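Local coordinates for viral structural protein 4 (PDB 6TZ0) that binds GTP and associates with the viral RNA-dependent RNA polymerase, probably supporting transcription of the double-stranded RNA genome, at residues L349-A357 with Q527-L538; L460-R469 with H490-I498. One frame throughout, in Å; residues are numbered along the deposited sequence.

Overall arrangement
Both contacts belong to the same parallel-sheet domain, and their centres are about 16 Å apart. Contact 1 joins the end of strand 347-353, and the GTP-binding loop that follows it, to helix 524-537. Contact 2 joins the loop before helix 468-476 to the turn that follows strand 484-489. Both are buried, but contact 2 lies farther from the centre of the chain, about 30 Å against 20 Å. Contact 1 combines a salt-bridge network with a lysine chain packed on a helix. Contact 2 has no hydrogen bond across it and rests on leucine, threonine and glutamate side chains. The stacked rings of Tyr-534 and His-490 tie the two together. The polymerase chain borders both.

Contact 1: L349-A357 with Q527-L538; sequences LVVYAEKGA and QLFLRDTYYRLL
OE1 of Glu-354 is held by Arg-531 and by Thr-513, which lies outside the two segments. The bond from Arg-531 NH2 to Glu-354 OE1 is weak, at 3.5 Å, and forms a salt bridge. The hydroxyl of Thr-513 is the stronger partner of Glu-354 OE1. The carboxylate reaches the guanidinium at its edge, with the two planes 89° apart. On the other side of the network, Arg-531 NH1 binds Asp-532 OD1 at 2.8 Å, close to the guanidinium plane. Arg-531 NE also bonds to Thr-513, so Asp-532 and Thr-513, with weaker help from Glu-354, restrain the rotation of the guanidinium.

Lys-355 is the largest part of the contact. Its CG is anti to the backbone N (chi1 -173°), and the extended chain runs along the helix surface until it bends at chi4. CD lies 3.8 Å from Tyr-534 CD2. CE is 3.8 Å from Leu-530 CB and also meets the amide oxygen of Gln-527, whose side chain crosses the lysine at about a right angle. The backbone O of Lys-355 faces Arg-531 CG at 3.4 Å. Farther back, CD1 of Leu-538 packs 4.0 Å from Tyr-352 CB.

Lys-355 and Gly-356 are GTP-binding residues of this protein, though no GTP is bound to this chain here. They belong to a strand-loop-helix with a Walker A pattern, AEKGAGKT, the P-loop of nucleotide-binding proteins. The contact thus sets helix 524-537 beside the start of that loop. Strand 347-353 lies between strands 484-489 and 504-507 of the parallel sheet. Helix 513-518 covers Lys-355 and Gln-527 through Met-517, while helix 442-457 packs on helix 524-537 through Met-449 and Asn-453.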
# COMPACT_ATOMS: atom_id res chain seq x y z
N LEU B 349 -1.03 -29.08 -5.10
CA LEU B 349 -0.85 -28.54 -6.44
C LEU B 349 -2.19 -28.57 -7.16
O LEU B 349 -2.78 -29.64 -7.33
CB LEU B 349 0.18 -29.33 -7.24
CG LEU B 349 0.50 -28.80 -8.63
CD1 LEU B 349 1.21 -27.47 -8.51
CD2 LEU B 349 1.32 -29.78 -9.43
N VAL B 350 -2.67 -27.41 -7.59
CA VAL B 350 -3.89 -27.32 -8.38
C VAL B 350 -3.50 -27.27 -9.85
O VAL B 350 -2.71 -26.42 -10.27
CB VAL B 350 -4.72 -26.09 -7.99
CG1 VAL B 350 -5.96 -26.00 -8.87
CG2 VAL B 350 -5.12 -26.19 -6.55
N VAL B 351 -4.05 -28.19 -10.64
CA VAL B 351 -3.75 -28.31 -12.06
C VAL B 351 -5.03 -28.11 -12.84
O VAL B 351 -5.96 -28.92 -12.74
CB VAL B 351 -3.12 -29.67 -12.40
CG1 VAL B 351 -2.89 -29.78 -13.88
CG2 VAL B 351 -1.83 -29.85 -11.64
N TYR B 352 -5.10 -27.04 -13.62
CA TYR B 352 -6.23 -26.79 -14.50
C TYR B 352 -5.92 -27.30 -15.90
O TYR B 352 -4.79 -27.23 -16.37
CB TYR B 352 -6.57 -25.31 -14.58
CG TYR B 352 -7.09 -24.73 -13.30
CD1 TYR B 352 -8.36 -25.04 -12.86
CD2 TYR B 352 -6.34 -23.83 -12.57
CE1 TYR B 352 -8.84 -24.52 -11.70
CE2 TYR B 352 -6.82 -23.28 -11.42
CZ TYR B 352 -8.08 -23.63 -10.98
OH TYR B 352 -8.58 -23.10 -9.83
N ALA B 353 -6.96 -27.79 -16.57
CA ALA B 353 -6.83 -28.29 -17.92
C ALA B 353 -8.18 -28.23 -18.60
O ALA B 353 -9.22 -28.19 -17.94
CB ALA B 353 -6.29 -29.72 -17.95
N GLU B 354 -8.16 -28.22 -19.93
CA GLU B 354 -9.41 -28.31 -20.67
C GLU B 354 -9.98 -29.71 -20.58
O GLU B 354 -9.25 -30.70 -20.48
CB GLU B 354 -9.21 -27.91 -22.13
CG GLU B 354 -9.00 -26.43 -22.37
CD GLU B 354 -8.90 -26.09 -23.84
OE1 GLU B 354 -8.89 -27.02 -24.67
OE2 GLU B 354 -8.84 -24.89 -24.18
N LYS B 355 -11.29 -29.78 -20.61
CA LYS B 355 -12.03 -31.03 -20.50
C LYS B 355 -11.85 -31.82 -21.79
O LYS B 355 -12.47 -31.52 -22.80
CB LYS B 355 -13.49 -30.72 -20.22
CG LYS B 355 -14.34 -31.91 -19.91
CD LYS B 355 -15.72 -31.47 -19.50
CE LYS B 355 -16.58 -32.67 -19.27
NZ LYS B 355 -16.04 -33.49 -18.15
N GLY B 356 -10.97 -32.82 -21.75
CA GLY B 356 -10.69 -33.60 -22.93
C GLY B 356 -9.21 -33.75 -23.20
O GLY B 356 -8.81 -34.32 -24.21
N ALA B 357 -8.39 -33.25 -22.28
CA ALA B 357 -6.95 -33.21 -22.47
C ALA B 357 -6.25 -34.49 -22.05
O ALA B 357 -5.07 -34.66 -22.37
CB ALA B 357 -6.36 -32.03 -21.69
N GLN B 527 -20.80 -33.74 -22.98
CA GLN B 527 -19.36 -33.59 -22.82
C GLN B 527 -18.82 -32.42 -23.62
O GLN B 527 -18.01 -31.64 -23.12
CB GLN B 527 -18.68 -34.90 -23.22
CG GLN B 527 -18.98 -36.05 -22.30
CD GLN B 527 -18.38 -35.86 -20.94
OE1 GLN B 527 -17.23 -35.45 -20.82
NE2 GLN B 527 -19.15 -36.15 -19.90
N LEU B 528 -19.29 -32.27 -24.87
CA LEU B 528 -18.86 -31.14 -25.69
C LEU B 528 -19.41 -29.82 -25.14
O LEU B 528 -18.71 -28.80 -25.17
CB LEU B 528 -19.30 -31.36 -27.13
CG LEU B 528 -18.86 -30.32 -28.15
CD1 LEU B 528 -17.35 -30.28 -28.23
CD2 LEU B 528 -19.45 -30.68 -29.48
N PHE B 529 -20.64 -29.84 -24.62
CA PHE B 529 -21.23 -28.65 -24.03
C PHE B 529 -20.48 -28.21 -22.78
O PHE B 529 -20.22 -27.02 -22.59
CB PHE B 529 -22.71 -28.93 -23.73
CG PHE B 529 -23.43 -27.77 -23.12
CD1 PHE B 529 -23.72 -26.65 -23.88
CD2 PHE B 529 -23.87 -27.82 -21.81
CE1 PHE B 529 -24.39 -25.59 -23.34
CE2 PHE B 529 -24.55 -26.75 -21.26
CZ PHE B 529 -24.81 -25.64 -22.02
N LEU B 530 -20.09 -29.17 -21.94
CA LEU B 530 -19.33 -28.83 -20.74
C LEU B 530 -17.91 -28.39 -21.08
O LEU B 530 -17.37 -27.53 -20.38
CB LEU B 530 -19.30 -30.00 -19.78
CG LEU B 530 -20.63 -30.24 -19.09
CD1 LEU B 530 -20.58 -31.47 -18.21
CD2 LEU B 530 -21.00 -29.02 -18.28
N ARG B 531 -17.31 -28.97 -22.12
CA ARG B 531 -16.01 -28.50 -22.60
C ARG B 531 -16.09 -27.03 -23.00
O ARG B 531 -15.21 -26.24 -22.64
CB ARG B 531 -15.53 -29.36 -23.78
CG ARG B 531 -14.13 -29.00 -24.30
CD ARG B 531 -14.15 -28.09 -25.53
NE ARG B 531 -12.84 -27.56 -25.85
CZ ARG B 531 -12.64 -26.47 -26.58
NH1 ARG B 531 -13.68 -25.78 -27.03
NH2 ARG B 531 -11.41 -26.04 -26.83
N ASP B 532 -17.12 -26.65 -23.75
CA ASP B 532 -17.20 -25.27 -24.22
C ASP B 532 -17.54 -24.30 -23.09
O ASP B 532 -17.02 -23.18 -23.06
CB ASP B 532 -18.21 -25.17 -25.35
CG ASP B 532 -17.69 -25.73 -26.65
OD1 ASP B 532 -16.47 -25.67 -26.88
OD2 ASP B 532 -18.51 -26.22 -27.45
N THR B 533 -18.37 -24.73 -22.13
CA THR B 533 -18.66 -23.91 -20.96
C THR B 533 -17.41 -23.68 -20.11
O THR B 533 -17.10 -22.55 -19.71
CB THR B 533 -19.75 -24.58 -20.12
OG1 THR B 533 -20.91 -24.79 -20.92
CG2 THR B 533 -20.12 -23.73 -18.93
N TYR B 534 -16.66 -24.76 -19.84
CA TYR B 534 -15.46 -24.64 -19.03
C TYR B 534 -14.37 -23.86 -19.76
O TYR B 534 -13.61 -23.14 -19.10
CB TYR B 534 -14.94 -26.03 -18.66
CG TYR B 534 -15.83 -26.80 -17.73
CD1 TYR B 534 -16.74 -26.16 -16.90
CD2 TYR B 534 -15.78 -28.18 -17.69
CE1 TYR B 534 -17.55 -26.87 -16.06
CE2 TYR B 534 -16.59 -28.90 -16.86
CZ TYR B 534 -17.48 -28.25 -16.05
OH TYR B 534 -18.29 -28.97 -15.21
N TYR B 535 -14.30 -23.98 -21.09
CA TYR B 535 -13.39 -23.14 -21.87
C TYR B 535 -13.77 -21.67 -21.75
O TYR B 535 -12.89 -20.81 -21.62
CB TYR B 535 -13.41 -23.57 -23.33
CG TYR B 535 -12.61 -22.65 -24.22
CD1 TYR B 535 -11.22 -22.68 -24.20
CD2 TYR B 535 -13.23 -21.75 -25.07
CE1 TYR B 535 -10.48 -21.84 -25.00
CE2 TYR B 535 -12.50 -20.90 -25.86
CZ TYR B 535 -11.13 -20.95 -25.82
OH TYR B 535 -10.39 -20.11 -26.62
N ARG B 536 -15.07 -21.37 -21.77
CA ARG B 536 -15.53 -20.00 -21.58
C ARG B 536 -15.25 -19.49 -20.17
O ARG B 536 -15.19 -18.28 -19.96
CB ARG B 536 -17.02 -19.93 -21.94
CG ARG B 536 -17.68 -18.55 -21.93
CD ARG B 536 -19.06 -18.61 -22.55
NE ARG B 536 -19.77 -17.34 -22.51
CZ ARG B 536 -20.66 -17.02 -21.58
NH1 ARG B 536 -20.96 -17.89 -20.63
NH2 ARG B 536 -21.25 -15.84 -21.60
N LEU B 537 -15.03 -20.38 -19.21
CA LEU B 537 -14.66 -19.94 -17.87
C LEU B 537 -13.18 -20.09 -17.55
O LEU B 537 -12.77 -19.72 -16.45
CB LEU B 537 -15.48 -20.68 -16.83
CG LEU B 537 -16.97 -20.39 -16.78
CD1 LEU B 537 -17.57 -21.35 -15.81
CD2 LEU B 537 -17.18 -18.95 -16.35
N LEU B 538 -12.36 -20.62 -18.45
CA LEU B 538 -10.94 -20.87 -18.17
C LEU B 538 -10.06 -20.21 -19.22
O LEU B 538 -9.83 -20.78 -20.30
CB LEU B 538 -10.64 -22.36 -18.11
CG LEU B 538 -9.22 -22.89 -17.84
CD1 LEU B 538 -8.74 -22.53 -16.46
CD2 LEU B 538 -9.14 -24.38 -18.05

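Contact 2: L460-R469 with H490-I498; sequences LENADTHSER and HFNAQDATI
Glu-468 crosses Thr-497 at about a right angle, where the N-terminus of helix 468-476 meets the loop that follows the short 3-10 turn 492-494. This turn follows strand 484-489 of the parallel sheet. The strand order 2-3-1-4-5, with strand 484-489 directly beside the P-loop strand, is consistent with a P-loop fold of the kinase-GTPase class, as in nucleoside monophosphate kinases.

The glutamate chain is extended, with CG anti to the backbone N (chi1 -170°). Its CB lies 3.7 Å from Thr-497 CG2. CG is slightly nearer to the same methyl, at 3.6 Å, and CD passes over it more loosely. At the tip, OE2 comes 3.5 Å from Gln-494 NE2. The carboxylate and amide planes are 75° apart, and the pair makes no hydrogen bond. Thr-497 CG2 also touches the backbone N of Arg-469, so this one methyl fills the angle at the first turn of the helix. Ser-467 is the N-cap. Its OG accepts a weak bond from Arg-469 N and donates to Asn-462 O, which ties the preceding loop to the helix start.

Leu-460 meets the other side of Thr-497. Its CG is 3.9 Å from Thr-497 OG1. CD2 lies 3.5 Å from Ala-493 O and also touches Ala-493 CB and the ring of Phe-491. The polymerase chain borders this turn, with its Leu-365 packed on Ala-493. Within the turn, Gln-494 CG sits 3.9 Å above one face of the Phe-491 ring, offset toward the rim, and Gln-494 OE1 accepts a weak bond from His-490 N.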
# COMPACT_ATOMS: atom_id res chain seq x y z
N LEU B 460 -20.59 -22.55 -5.51
CA LEU B 460 -19.36 -21.83 -5.19
C LEU B 460 -19.62 -20.57 -4.40
O LEU B 460 -18.67 -19.88 -4.03
CB LEU B 460 -18.60 -21.47 -6.48
CG LEU B 460 -17.75 -22.49 -7.24
CD1 LEU B 460 -18.59 -23.47 -8.03
CD2 LEU B 460 -16.81 -21.78 -8.16
N GLU B 461 -20.88 -20.24 -4.13
CA GLU B 461 -21.26 -18.92 -3.64
C GLU B 461 -21.14 -18.80 -2.13
O GLU B 461 -20.89 -17.70 -1.62
CB GLU B 461 -22.69 -18.62 -4.09
CG GLU B 461 -23.14 -17.20 -3.91
CD GLU B 461 -24.55 -16.99 -4.42
OE1 GLU B 461 -25.18 -17.98 -4.85
OE2 GLU B 461 -25.02 -15.83 -4.39
N ASN B 462 -21.30 -19.90 -1.41
CA ASN B 462 -21.34 -19.88 0.05
C ASN B 462 -20.52 -21.00 0.66
O ASN B 462 -19.79 -21.70 -0.05
CB ASN B 462 -22.79 -19.93 0.52
CG ASN B 462 -23.57 -21.08 -0.10
OD1 ASN B 462 -23.03 -21.93 -0.80
ND2 ASN B 462 -24.87 -21.09 0.14
N ALA B 463 -20.63 -21.19 1.97
CA ALA B 463 -20.01 -22.32 2.66
C ALA B 463 -21.11 -23.04 3.43
O ALA B 463 -21.30 -22.84 4.63
CB ALA B 463 -18.89 -21.86 3.58
N ASP B 464 -21.84 -23.90 2.73
CA ASP B 464 -22.80 -24.80 3.34
C ASP B 464 -22.15 -26.17 3.45
O ASP B 464 -21.00 -26.36 3.08
CB ASP B 464 -24.09 -24.83 2.52
CG ASP B 464 -24.84 -23.53 2.58
OD1 ASP B 464 -24.71 -22.81 3.59
OD2 ASP B 464 -25.57 -23.22 1.62
N THR B 465 -22.89 -27.14 3.98
CA THR B 465 -22.30 -28.46 4.17
C THR B 465 -22.12 -29.21 2.86
O THR B 465 -21.24 -30.08 2.77
CB THR B 465 -23.12 -29.28 5.16
OG1 THR B 465 -22.54 -30.59 5.29
CG2 THR B 465 -24.56 -29.40 4.72
N HIS B 466 -22.89 -28.89 1.83
CA HIS B 466 -22.72 -29.51 0.52
C HIS B 466 -22.00 -28.59 -0.45
O HIS B 466 -21.95 -28.89 -1.65
CB HIS B 466 -24.07 -29.92 -0.05
CG HIS B 466 -24.78 -30.94 0.78
ND1 HIS B 466 -25.69 -30.59 1.76
CD2 HIS B 466 -24.69 -32.28 0.80
CE1 HIS B 466 -26.14 -31.69 2.33
NE2 HIS B 466 -25.56 -32.73 1.77
N SER B 467 -21.47 -27.48 0.04
CA SER B 467 -20.73 -26.55 -0.80
C SER B 467 -19.42 -27.16 -1.25
O SER B 467 -18.90 -28.11 -0.65
CB SER B 467 -20.46 -25.26 -0.04
OG SER B 467 -19.75 -24.34 -0.85
N GLU B 468 -18.88 -26.61 -2.33
CA GLU B 468 -17.64 -27.15 -2.87
C GLU B 468 -16.44 -26.67 -2.06
O GLU B 468 -15.47 -27.43 -1.90
CB GLU B 468 -17.52 -26.75 -4.34
CG GLU B 468 -16.41 -27.44 -5.10
CD GLU B 468 -16.41 -27.09 -6.57
OE1 GLU B 468 -17.32 -26.35 -7.00
OE2 GLU B 468 -15.51 -27.55 -7.30
N ARG B 469 -16.52 -25.45 -1.53
CA ARG B 469 -15.47 -24.92 -0.66
C ARG B 469 -15.36 -25.75 0.62
O ARG B 469 -14.25 -26.12 1.03
CB ARG B 469 -15.78 -23.45 -0.38
CG ARG B 469 -14.76 -22.65 0.42
CD ARG B 469 -15.25 -22.48 1.83
NE ARG B 469 -14.40 -21.68 2.69
CZ ARG B 469 -14.55 -20.38 2.91
NH1 ARG B 469 -15.53 -19.72 2.32
NH2 ARG B 469 -13.73 -19.75 3.74
N HIS B 490 -11.61 -27.45 -13.29
CA HIS B 490 -12.08 -27.14 -14.63
C HIS B 490 -11.99 -25.67 -15.02
O HIS B 490 -11.88 -25.39 -16.21
CB HIS B 490 -13.53 -27.58 -14.84
CG HIS B 490 -13.71 -29.06 -14.97
ND1 HIS B 490 -14.28 -29.83 -13.99
CD2 HIS B 490 -13.36 -29.91 -15.96
CE1 HIS B 490 -14.32 -31.09 -14.39
NE2 HIS B 490 -13.75 -31.16 -15.58
N PHE B 491 -12.02 -24.75 -14.06
CA PHE B 491 -12.05 -23.33 -14.42
C PHE B 491 -11.55 -22.49 -13.26
O PHE B 491 -11.55 -22.92 -12.11
CB PHE B 491 -13.45 -22.90 -14.86
CG PHE B 491 -14.55 -23.22 -13.88
CD1 PHE B 491 -15.23 -24.43 -13.95
CD2 PHE B 491 -14.95 -22.30 -12.93
CE1 PHE B 491 -16.24 -24.72 -13.08
CE2 PHE B 491 -15.97 -22.59 -12.06
CZ PHE B 491 -16.61 -23.81 -12.13
N ASN B 492 -11.15 -21.26 -13.59
CA ASN B 492 -10.41 -20.41 -12.66
C ASN B 492 -11.25 -19.86 -11.52
O ASN B 492 -10.68 -19.30 -10.58
CB ASN B 492 -9.77 -19.23 -13.38
CG ASN B 492 -8.68 -19.64 -14.33
OD1 ASN B 492 -8.74 -19.36 -15.52
ND2 ASN B 492 -7.67 -20.32 -13.80
N ALA B 493 -12.57 -19.99 -11.56
CA ALA B 493 -13.37 -19.51 -10.44
C ALA B 493 -13.29 -20.44 -9.24
O ALA B 493 -13.73 -20.06 -8.15
CB ALA B 493 -14.83 -19.32 -10.86
N GLN B 494 -12.75 -21.63 -9.42
CA GLN B 494 -12.50 -22.55 -8.32
C GLN B 494 -11.24 -22.20 -7.54
O GLN B 494 -10.92 -22.90 -6.58
CB GLN B 494 -12.41 -23.97 -8.87
CG GLN B 494 -13.72 -24.45 -9.42
CD GLN B 494 -13.61 -25.79 -10.08
OE1 GLN B 494 -12.53 -26.34 -10.22
NE2 GLN B 494 -14.74 -26.32 -10.51
N ASP B 495 -10.53 -21.13 -7.91
CA ASP B 495 -9.39 -20.67 -7.13
C ASP B 495 -9.79 -20.19 -5.75
O ASP B 495 -9.00 -20.27 -4.80
CB ASP B 495 -8.67 -19.55 -7.87
CG ASP B 495 -7.95 -20.04 -9.10
OD1 ASP B 495 -7.51 -21.20 -9.10
OD2 ASP B 495 -7.83 -19.25 -10.06
N ALA B 496 -11.01 -19.69 -5.60
CA ALA B 496 -11.55 -19.32 -4.31
C ALA B 496 -12.13 -20.51 -3.55
O ALA B 496 -12.60 -20.34 -2.42
CB ALA B 496 -12.64 -18.25 -4.49
N THR B 497 -12.09 -21.68 -4.13
CA THR B 497 -12.84 -22.83 -3.63
C THR B 497 -11.97 -24.05 -3.35
O THR B 497 -12.15 -24.68 -2.30
CB THR B 497 -13.93 -23.14 -4.65
OG1 THR B 497 -14.82 -22.02 -4.74
CG2 THR B 497 -14.71 -24.34 -4.26
N ILE B 498 -11.03 -24.38 -4.24
CA ILE B 498 -10.05 -25.43 -3.96
C ILE B 498 -9.17 -24.94 -2.82
O ILE B 498 -9.01 -23.73 -2.61
CB ILE B 498 -9.22 -25.76 -5.22
CG1 ILE B 498 -10.11 -25.99 -6.44
CG2 ILE B 498 -8.43 -27.05 -5.06
CD1 ILE B 498 -11.03 -27.14 -6.33